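Local coordinates for CBS domain protein (Sulfolobus tokodaii, PDB 2EF7) that is of unknown function but, as a tandem pair of CBS domains, probably serves as a regulatory module that may bind adenosyl nucleotides, at residues V17-I26 and S64-F72; V38-P46 and P102-I113. All coordinates share one frame; numbering follows the deposited sequence.

Interaction 1 of 2, residues V17-I26 and S64-F72; sequences VTKDAKLNDI and SLETKAEEF
The turn that leads into helix 23-33 of the first CBS domain is zipped, backbone to backbone, to the loop between helix 52-60 and strand 74-75, with K22 and K68 at the middle of a single beta bridge. A21 O accepts from A69 N at 2.7 Å, and L23 N, at the first turn of the helix, donates a hydrogen bond to T67 O at 2.8 Å. Two further main-chain bonds flank the bridge. N24 N meets L65 O in the carbonyl plane, on a lone pair, with a nearly straight 167° bond, while E70 N reaches K19 O at 2.9 Å. Beneath this polar rail lies an apolar layer. A69 CB sits 3.7 Å from I26 CD1, and L23 lies across F72 at about a right angle, its CD1 over one ring face toward the rim and its CG 3.9 Å from F72 CZ. With CG anti to the backbone N (chi1 -177°), L23 sets CG and CD1 on this ring, while CD2 turns to L65 CD2 at 4.3 Å; I59 of the second subunit also packs on L23. On the solvent side a water joins K22 NZ to E66 O, and K68 NZ forms a salt bridge with E70 OE2 at 3.0 Å. K19 instead extends its amine to D42. The arrangement is that of a CBS domain, whose loop returns the chain to the sheet edge opposite strand 16-18.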
loop_
_atom_site.group_PDB
_atom_site.type_symbol
_atom_site.label_atom_id
_atom_site.label_comp_id
_atom_site.label_asym_id
_atom_site.label_seq_id
_atom_site.Cartn_x
_atom_site.Cartn_y
_atom_site.Cartn_z
ATOM N N VAL A 17 4.682 9.355 27.197
ATOM C CA VAL A 17 4.500 9.247 28.643
ATOM C C VAL A 17 5.900 9.274 29.221
ATOM O O VAL A 17 6.850 8.863 28.550
ATOM C CB VAL A 17 3.796 7.915 29.053
ATOM C CG1 VAL A 17 2.413 7.833 28.400
ATOM C CG2 VAL A 17 4.664 6.711 28.659
ATOM N N THR A 18 6.040 9.753 30.449
ATOM C CA THR A 18 7.356 9.828 31.063
ATOM C C THR A 18 7.820 8.441 31.475
ATOM O O THR A 18 7.009 7.538 31.676
ATOM C CB THR A 18 7.356 10.748 32.296
ATOM O OG1 THR A 18 6.594 10.144 33.341
ATOM C CG2 THR A 18 6.733 12.082 31.952
ATOM N N LYS A 19 9.133 8.277 31.609
ATOM C CA LYS A 19 9.704 6.982 31.965
ATOM C C LYS A 19 9.273 6.400 33.309
ATOM O O LYS A 19 9.520 5.227 33.579
ATOM C CB LYS A 19 11.232 7.041 31.889
ATOM C CG LYS A 19 11.891 7.972 32.880
ATOM C CD LYS A 19 13.407 7.798 32.828
ATOM C CE LYS A 19 14.109 8.737 33.801
ATOM N NZ LYS A 19 15.578 8.499 33.832
ATOM N N ASP A 20 8.636 7.197 34.158
ATOM C CA ASP A 20 8.182 6.668 35.440
ATOM C C ASP A 20 6.649 6.588 35.520
ATOM O O ASP A 20 6.089 6.344 36.587
ATOM C CB ASP A 20 8.738 7.502 36.595
ATOM C CG ASP A 20 8.106 8.870 36.686
ATOM O OD1 ASP A 20 7.759 9.446 35.634
ATOM O OD2 ASP A 20 7.969 9.376 37.820
ATOM N N ALA A 21 5.982 6.784 34.382
ATOM C CA ALA A 21 4.524 6.708 34.319
ATOM C C ALA A 21 4.125 5.277 34.664
ATOM O O ALA A 21 4.822 4.337 34.284
ATOM C CB ALA A 21 4.053 7.060 32.922
ATOM N N LYS A 22 3.010 5.102 35.368
ATOM C CA LYS A 22 2.577 3.758 35.767
ATOM C C LYS A 22 1.797 3.037 34.673
ATOM O O LYS A 22 1.089 3.662 33.888
ATOM C CB LYS A 22 1.732 3.830 37.041
ATOM C CG LYS A 22 2.447 4.447 38.231
ATOM C CD LYS A 22 1.473 4.691 39.374
ATOM C CE LYS A 22 2.128 5.400 40.549
ATOM N NZ LYS A 22 3.176 4.559 41.195
ATOM N N LEU A 23 1.925 1.718 34.636
ATOM C CA LEU A 23 1.256 0.919 33.627
ATOM C C LEU A 23 -0.217 1.273 33.490
ATOM O O LEU A 23 -0.691 1.523 32.384
ATOM C CB LEU A 23 1.417 -0.575 33.934
ATOM C CG LEU A 23 0.829 -1.573 32.926
ATOM C CD1 LEU A 23 1.561 -2.900 33.027
ATOM C CD2 LEU A 23 -0.658 -1.774 33.181
ATOM N N ASN A 24 -0.947 1.325 34.600
ATOM C CA ASN A 24 -2.368 1.634 34.494
ATOM C C ASN A 24 -2.655 3.012 33.911
ATOM O O ASN A 24 -3.626 3.171 33.167
ATOM C CB ASN A 24 -3.082 1.465 35.843
ATOM C CG ASN A 24 -2.659 2.494 36.861
ATOM O OD1 ASN A 24 -1.476 2.630 37.170
ATOM N ND2 ASN A 24 -3.627 3.225 37.394
ATOM N N ASP A 25 -1.827 4.008 34.221
ATOM C CA ASP A 25 -2.066 5.341 33.667
ATOM C C ASP A 25 -1.775 5.346 32.169
ATOM O O ASP A 25 -2.473 6.001 31.383
ATOM C CB ASP A 25 -1.206 6.402 34.371
ATOM C CG ASP A 25 -1.595 6.583 35.826
ATOM O OD1 ASP A 25 -2.803 6.482 36.127
ATOM O OD2 ASP A 25 -0.707 6.833 36.666
ATOM N N ILE A 26 -0.746 4.605 31.778
ATOM C CA ILE A 26 -0.382 4.519 30.366
ATOM C C ILE A 26 -1.505 3.828 29.600
ATOM O O ILE A 26 -1.881 4.262 28.504
ATOM C CB ILE A 26 0.921 3.713 30.180
ATOM C CG1 ILE A 26 2.078 4.423 30.894
ATOM C CG2 ILE A 26 1.212 3.537 28.697
ATOM C CD1 ILE A 26 3.318 3.539 31.093
ATOM N N SER A 64 2.627 -5.528 38.340
ATOM C CA SER A 64 1.449 -4.854 38.872
ATOM C C SER A 64 1.077 -3.631 38.046
ATOM O O SER A 64 1.804 -3.230 37.131
ATOM C CB SER A 64 1.685 -4.417 40.318
ATOM O OG SER A 64 2.541 -3.294 40.374
ATOM N N LEU A 65 -0.054 -3.034 38.404
ATOM C CA LEU A 65 -0.567 -1.858 37.722
ATOM C C LEU A 65 0.283 -0.614 37.976
ATOM O O LEU A 65 0.151 0.385 37.268
ATOM C CB LEU A 65 -2.009 -1.581 38.167
ATOM C CG LEU A 65 -3.083 -2.650 37.947
ATOM C CD1 LEU A 65 -4.430 -2.103 38.424
ATOM C CD2 LEU A 65 -3.154 -3.026 36.478
ATOM N N GLU A 66 1.144 -0.665 38.987
ATOM C CA GLU A 66 1.999 0.479 39.311
ATOM C C GLU A 66 3.371 0.428 38.615
ATOM O O GLU A 66 4.181 1.346 38.749
ATOM C CB GLU A 66 2.212 0.581 40.827
ATOM C CG GLU A 66 0.973 0.934 41.634
ATOM C CD GLU A 66 0.079 -0.265 41.899
ATOM O OE1 GLU A 66 0.587 -1.282 42.420
ATOM O OE2 GLU A 66 -1.132 -0.188 41.593
ATOM N N THR A 67 3.624 -0.637 37.868
ATOM C CA THR A 67 4.905 -0.793 37.191
ATOM C C THR A 67 5.237 0.430 36.319
ATOM O O THR A 67 4.419 0.881 35.517
ATOM C CB THR A 67 4.903 -2.079 36.341
ATOM O OG1 THR A 67 4.477 -3.184 37.153
ATOM C CG2 THR A 67 6.302 -2.368 35.800
ATOM N N LYS A 68 6.434 0.971 36.492
ATOM C CA LYS A 68 6.855 2.146 35.734
ATOM C C LYS A 68 7.154 1.824 34.272
ATOM O O LYS A 68 7.586 0.723 33.935
ATOM C CB LYS A 68 8.084 2.790 36.390
ATOM C CG LYS A 68 7.829 3.324 37.812
ATOM C CD LYS A 68 9.043 4.065 38.371
ATOM C CE LYS A 68 10.294 3.192 38.332
ATOM N NZ LYS A 68 11.561 3.948 38.566
ATOM N N ALA A 69 6.928 2.807 33.409
ATOM C CA ALA A 69 7.150 2.655 31.981
ATOM C C ALA A 69 8.512 2.064 31.631
ATOM O O ALA A 69 8.598 1.086 30.885
ATOM C CB ALA A 69 6.975 4.009 31.286
ATOM N N GLU A 70 9.577 2.644 32.173
ATOM C CA GLU A 70 10.921 2.168 31.857
ATOM C C GLU A 70 11.175 0.700 32.193
ATOM O O GLU A 70 12.115 0.106 31.675
ATOM C CB GLU A 70 11.974 3.052 32.541
ATOM C CG GLU A 70 12.023 2.936 34.055
ATOM C CD GLU A 70 12.867 4.029 34.699
ATOM O OE1 GLU A 70 13.939 4.358 34.144
ATOM O OE2 GLU A 70 12.459 4.550 35.763
ATOM N N GLU A 71 10.338 0.105 33.042
ATOM C CA GLU A 71 10.534 -1.292 33.423
ATOM C C GLU A 71 9.985 -2.315 32.436
ATOM O O GLU A 71 10.344 -3.486 32.514
ATOM C CB GLU A 71 9.908 -1.580 34.789
ATOM C CG GLU A 71 10.406 -0.719 35.935
ATOM C CD GLU A 71 9.830 -1.167 37.270
ATOM O OE1 GLU A 71 10.204 -2.268 37.730
ATOM O OE2 GLU A 71 8.997 -0.432 37.851
ATOM N N PHE A 72 9.120 -1.898 31.515
ATOM C CA PHE A 72 8.549 -2.861 30.575
ATOM C C PHE A 72 8.450 -2.391 29.139
ATOM O O PHE A 72 7.963 -3.118 28.270
ATOM C CB PHE A 72 7.168 -3.323 31.065
ATOM C CG PHE A 72 6.098 -2.269 31.007
ATOM C CD1 PHE A 72 5.195 -2.235 29.949
ATOM C CD2 PHE A 72 5.959 -1.335 32.039
ATOM C CE1 PHE A 72 4.158 -1.290 29.919
ATOM C CE2 PHE A 72 4.935 -0.385 32.021
ATOM C CZ PHE A 72 4.031 -0.363 30.962
HETATM O O HOH W 1 5.353 3.050 40.294
#

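Interaction 2 of 2, residues V38-P46 and P102-I113; sequences VIVVDGNKP and PVVDDKGNLKGI
P102 opens the second segment by setting its ring against P46, CB to CB at 4.0 Å, where the beta hairpins of the two CBS domains pack face to face in the tandem pair. V104 follows on the same side and brings CG1 to 3.6 Å from P46 CD; the P46 ring thus packs over strands 100-104 and 110-115, against P102, V104 and L110. The chain then turns through a type I turn from D105 to G108. D105 OD2 is gripped by two backbone donors from opposite faces of the carboxylate, K107 N in an Asx turn and N109 N at the turn's exit, and these two bonds brace the loop from within. K45 lies across the loop, its CG 3.3 Å from G108 O. N109 OD1 lies against N44 CB at 3.0 Å, the two side chains crossing with their amide planes 84° apart. L110 then supplies the one hydrogen bond between the segments, from its N to N44 O at 2.8 Å and 165°. A chi1 of -177° swings the L110 isobutyl group away from its own N, and the methyls diverge from there: CD1 goes to P46 CG, and CD2 fits between I39 CG2 and V41 CG1, 3.7 Å from each. Past the classic bulge of K111 and G112 against V103, I113 reaches back to the first domain, its CD1 meeting I39 CD1 tip to tip at 3.6 Å.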
loop_
_atom_site.group_PDB
_atom_site.type_symbol
_atom_site.label_atom_id
_atom_site.label_comp_id
_atom_site.label_asym_id
_atom_site.label_seq_id
_atom_site.Cartn_x
_atom_site.Cartn_y
_atom_site.Cartn_z
ATOM N N VAL A 38 2.838 4.299 22.627
ATOM C CA VAL A 38 3.232 5.635 23.028
ATOM C C VAL A 38 4.744 5.670 23.128
ATOM O O VAL A 38 5.391 4.649 23.342
ATOM C CB VAL A 38 2.637 6.044 24.405
ATOM C CG1 VAL A 38 1.121 6.138 24.318
ATOM C CG2 VAL A 38 3.050 5.038 25.475
ATOM N N ILE A 39 5.305 6.851 22.958
ATOM C CA ILE A 39 6.741 7.022 23.077
ATOM C C ILE A 39 7.024 7.289 24.544
ATOM O O ILE A 39 6.293 8.034 25.188
ATOM C CB ILE A 39 7.214 8.242 22.276
ATOM C CG1 ILE A 39 6.862 8.052 20.804
ATOM C CG2 ILE A 39 8.718 8.457 22.483
ATOM C CD1 ILE A 39 7.505 6.813 20.182
ATOM N N VAL A 40 8.062 6.666 25.088
ATOM C CA VAL A 40 8.414 6.930 26.474
ATOM C C VAL A 40 9.529 7.982 26.420
ATOM O O VAL A 40 10.501 7.819 25.671
ATOM C CB VAL A 40 8.942 5.682 27.187
ATOM C CG1 VAL A 40 9.244 6.024 28.635
ATOM C CG2 VAL A 40 7.909 4.529 27.086
ATOM N N VAL A 41 9.373 9.068 27.174
ATOM C CA VAL A 41 10.387 10.112 27.186
ATOM C C VAL A 41 10.983 10.330 28.559
ATOM O O VAL A 41 10.380 10.015 29.589
ATOM C CB VAL A 41 9.856 11.487 26.687
ATOM C CG1 VAL A 41 9.381 11.378 25.248
ATOM C CG2 VAL A 41 8.749 11.991 27.587
ATOM N N ASP A 42 12.198 10.865 28.538
ATOM C CA ASP A 42 12.961 11.191 29.726
ATOM C C ASP A 42 13.211 12.670 29.483
ATOM O O ASP A 42 14.062 13.023 28.676
ATOM C CB ASP A 42 14.285 10.423 29.717
ATOM C CG ASP A 42 15.107 10.647 30.978
ATOM O OD1 ASP A 42 15.080 11.767 31.527
ATOM O OD2 ASP A 42 15.795 9.700 31.414
ATOM N N GLY A 43 12.447 13.531 30.149
ATOM C CA GLY A 43 12.608 14.960 29.950
ATOM C C GLY A 43 12.485 15.363 28.484
ATOM O O GLY A 43 13.365 16.041 27.945
ATOM N N ASN A 44 11.397 14.940 27.843
ATOM C CA ASN A 44 11.124 15.235 26.432
ATOM C C ASN A 44 11.944 14.425 25.425
ATOM O O ASN A 44 11.686 14.478 24.219
ATOM C CB ASN A 44 11.323 16.720 26.137
ATOM C CG ASN A 44 10.472 17.606 27.017
ATOM O OD1 ASN A 44 9.270 17.377 27.167
ATOM N ND2 ASN A 44 11.090 18.631 27.599
ATOM N N LYS A 45 12.927 13.675 25.900
ATOM C CA LYS A 45 13.748 12.893 24.986
ATOM C C LYS A 45 13.311 11.435 24.960
ATOM O O LYS A 45 13.168 10.813 26.005
ATOM C CB LYS A 45 15.218 13.015 25.385
ATOM C CG LYS A 45 15.710 14.468 25.336
ATOM C CD LYS A 45 17.171 14.592 25.727
ATOM C CE LYS A 45 17.709 16.007 25.477
ATOM N NZ LYS A 45 16.918 17.054 26.177
ATOM N N PRO A 46 13.095 10.877 23.753
ATOM C CA PRO A 46 12.666 9.487 23.536
ATOM C C PRO A 46 13.647 8.463 24.104
ATOM O O PRO A 46 14.826 8.497 23.770
ATOM C CB PRO A 46 12.591 9.369 22.010
ATOM C CG PRO A 46 12.449 10.778 21.532
ATOM C CD PRO A 46 13.338 11.551 22.466
ATOM N N PRO A 102 11.504 7.642 16.112
ATOM C CA PRO A 102 11.068 8.851 16.810
ATOM C C PRO A 102 11.856 9.990 16.152
ATOM O O PRO A 102 13.007 9.792 15.746
ATOM C CB PRO A 102 11.539 8.610 18.238
ATOM C CG PRO A 102 11.469 7.137 18.368
ATOM C CD PRO A 102 12.027 6.648 17.063
ATOM N N VAL A 103 11.255 11.165 16.030
ATOM C CA VAL A 103 11.958 12.292 15.423
ATOM C C VAL A 103 12.156 13.348 16.507
ATOM O O VAL A 103 11.227 13.652 17.260
ATOM C CB VAL A 103 11.148 12.911 14.250
ATOM C CG1 VAL A 103 11.959 14.035 13.587
ATOM C CG2 VAL A 103 10.799 11.835 13.220
ATOM N N VAL A 104 13.366 13.887 16.605
ATOM C CA VAL A 104 13.661 14.914 17.604
ATOM C C VAL A 104 14.157 16.202 16.958
ATOM O O VAL A 104 14.517 16.218 15.779
ATOM C CB VAL A 104 14.751 14.446 18.598
ATOM C CG1 VAL A 104 14.244 13.260 19.420
ATOM C CG2 VAL A 104 16.025 14.085 17.843
ATOM N N ASP A 105 14.167 17.291 17.720
ATOM C CA ASP A 105 14.674 18.542 17.182
ATOM C C ASP A 105 16.159 18.581 17.513
ATOM O O ASP A 105 16.691 17.619 18.064
ATOM C CB ASP A 105 13.921 19.746 17.774
ATOM C CG ASP A 105 13.996 19.815 19.291
ATOM O OD1 ASP A 105 13.172 20.546 19.875
ATOM O OD2 ASP A 105 14.871 19.162 19.897
ATOM N N ASP A 106 16.828 19.677 17.170
ATOM C CA ASP A 106 18.260 19.830 17.419
ATOM C C ASP A 106 18.664 19.678 18.888
ATOM O O ASP A 106 19.820 19.386 19.197
ATOM C CB ASP A 106 18.730 21.190 16.886
ATOM C CG ASP A 106 17.951 22.362 17.488
ATOM O OD1 ASP A 106 16.720 22.453 17.274
ATOM O OD2 ASP A 106 18.574 23.197 18.179
ATOM N N LYS A 107 17.720 19.879 19.799
ATOM C CA LYS A 107 18.030 19.749 21.218
ATOM C C LYS A 107 17.720 18.346 21.752
ATOM O O LYS A 107 17.924 18.062 22.937
ATOM C CB LYS A 107 17.268 20.810 22.019
ATOM C CG LYS A 107 17.757 22.243 21.780
ATOM C CD LYS A 107 19.190 22.425 22.272
ATOM C CE LYS A 107 19.697 23.855 22.082
ATOM N NZ LYS A 107 19.963 24.204 20.657
ATOM N N GLY A 108 17.223 17.477 20.871
ATOM C CA GLY A 108 16.916 16.109 21.260
ATOM C C GLY A 108 15.496 15.827 21.722
ATOM O O GLY A 108 15.180 14.689 22.066
ATOM N N ASN A 109 14.642 16.851 21.715
ATOM C CA ASN A 109 13.257 16.721 22.148
ATOM C C ASN A 109 12.341 16.111 21.100
ATOM O O ASN A 109 12.447 16.413 19.910
ATOM C CB ASN A 109 12.710 18.087 22.565
ATOM C CG ASN A 109 13.469 18.677 23.739
ATOM O OD1 ASN A 109 13.628 18.036 24.780
ATOM N ND2 ASN A 109 13.942 19.904 23.577
ATOM N N LEU A 110 11.426 15.264 21.562
ATOM C CA LEU A 110 10.473 14.579 20.693
ATOM C C LEU A 110 9.596 15.558 19.906
ATOM O O LEU A 110 9.034 16.494 20.480
ATOM C CB LEU A 110 9.593 13.650 21.535
ATOM C CG LEU A 110 8.564 12.760 20.835
ATOM C CD1 LEU A 110 9.251 11.801 19.851
ATOM C CD2 LEU A 110 7.808 11.975 21.901
ATOM N N LYS A 111 9.497 15.341 18.593
ATOM C CA LYS A 111 8.690 16.196 17.715
ATOM C C LYS A 111 7.692 15.398 16.882
ATOM O O LYS A 111 6.673 15.931 16.451
ATOM C CB LYS A 111 9.592 17.004 16.768
ATOM C CG LYS A 111 10.384 18.124 17.437
ATOM C CD LYS A 111 9.462 19.257 17.853
ATOM C CE LYS A 111 10.160 20.236 18.774
ATOM N NZ LYS A 111 9.242 21.331 19.195
ATOM N N GLY A 112 7.993 14.127 16.637
ATOM C CA GLY A 112 7.099 13.299 15.850
ATOM C C GLY A 112 7.623 11.891 15.629
ATOM O O GLY A 112 8.588 11.465 16.272
ATOM N N ILE A 113 6.978 11.178 14.707
ATOM C CA ILE A 113 7.329 9.808 14.346
ATOM C C ILE A 113 7.287 9.698 12.825
ATOM O O ILE A 113 6.329 10.160 12.208
ATOM C CB ILE A 113 6.299 8.789 14.917
ATOM C CG1 ILE A 113 6.381 8.759 16.437
ATOM C CG2 ILE A 113 6.550 7.400 14.340
ATOM C CD1 ILE A 113 7.736 8.362 16.957
#

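In the fold
Both contacts build on the sheet of the first CBS domain, in which strands 16-18 and 37-42 are neighbours, but join it to different things. Interaction 1 lies nearer the periphery, its centre about 16 Å from the centre of the chain, and binds loop 64-72 through main-chain hydrogen bonds; the second subunit packs against its L23 and N24. Interaction 2, its centre about 8 Å from the chain centre, forms part of the interface between the two CBS domains: it relies on prolines and branched aliphatic side chains, with a single backbone bond, from L110 N to N44 O, and no other subunit touches it. The two meet where K19 forms a salt bridge with D42 and V17 pairs with V41.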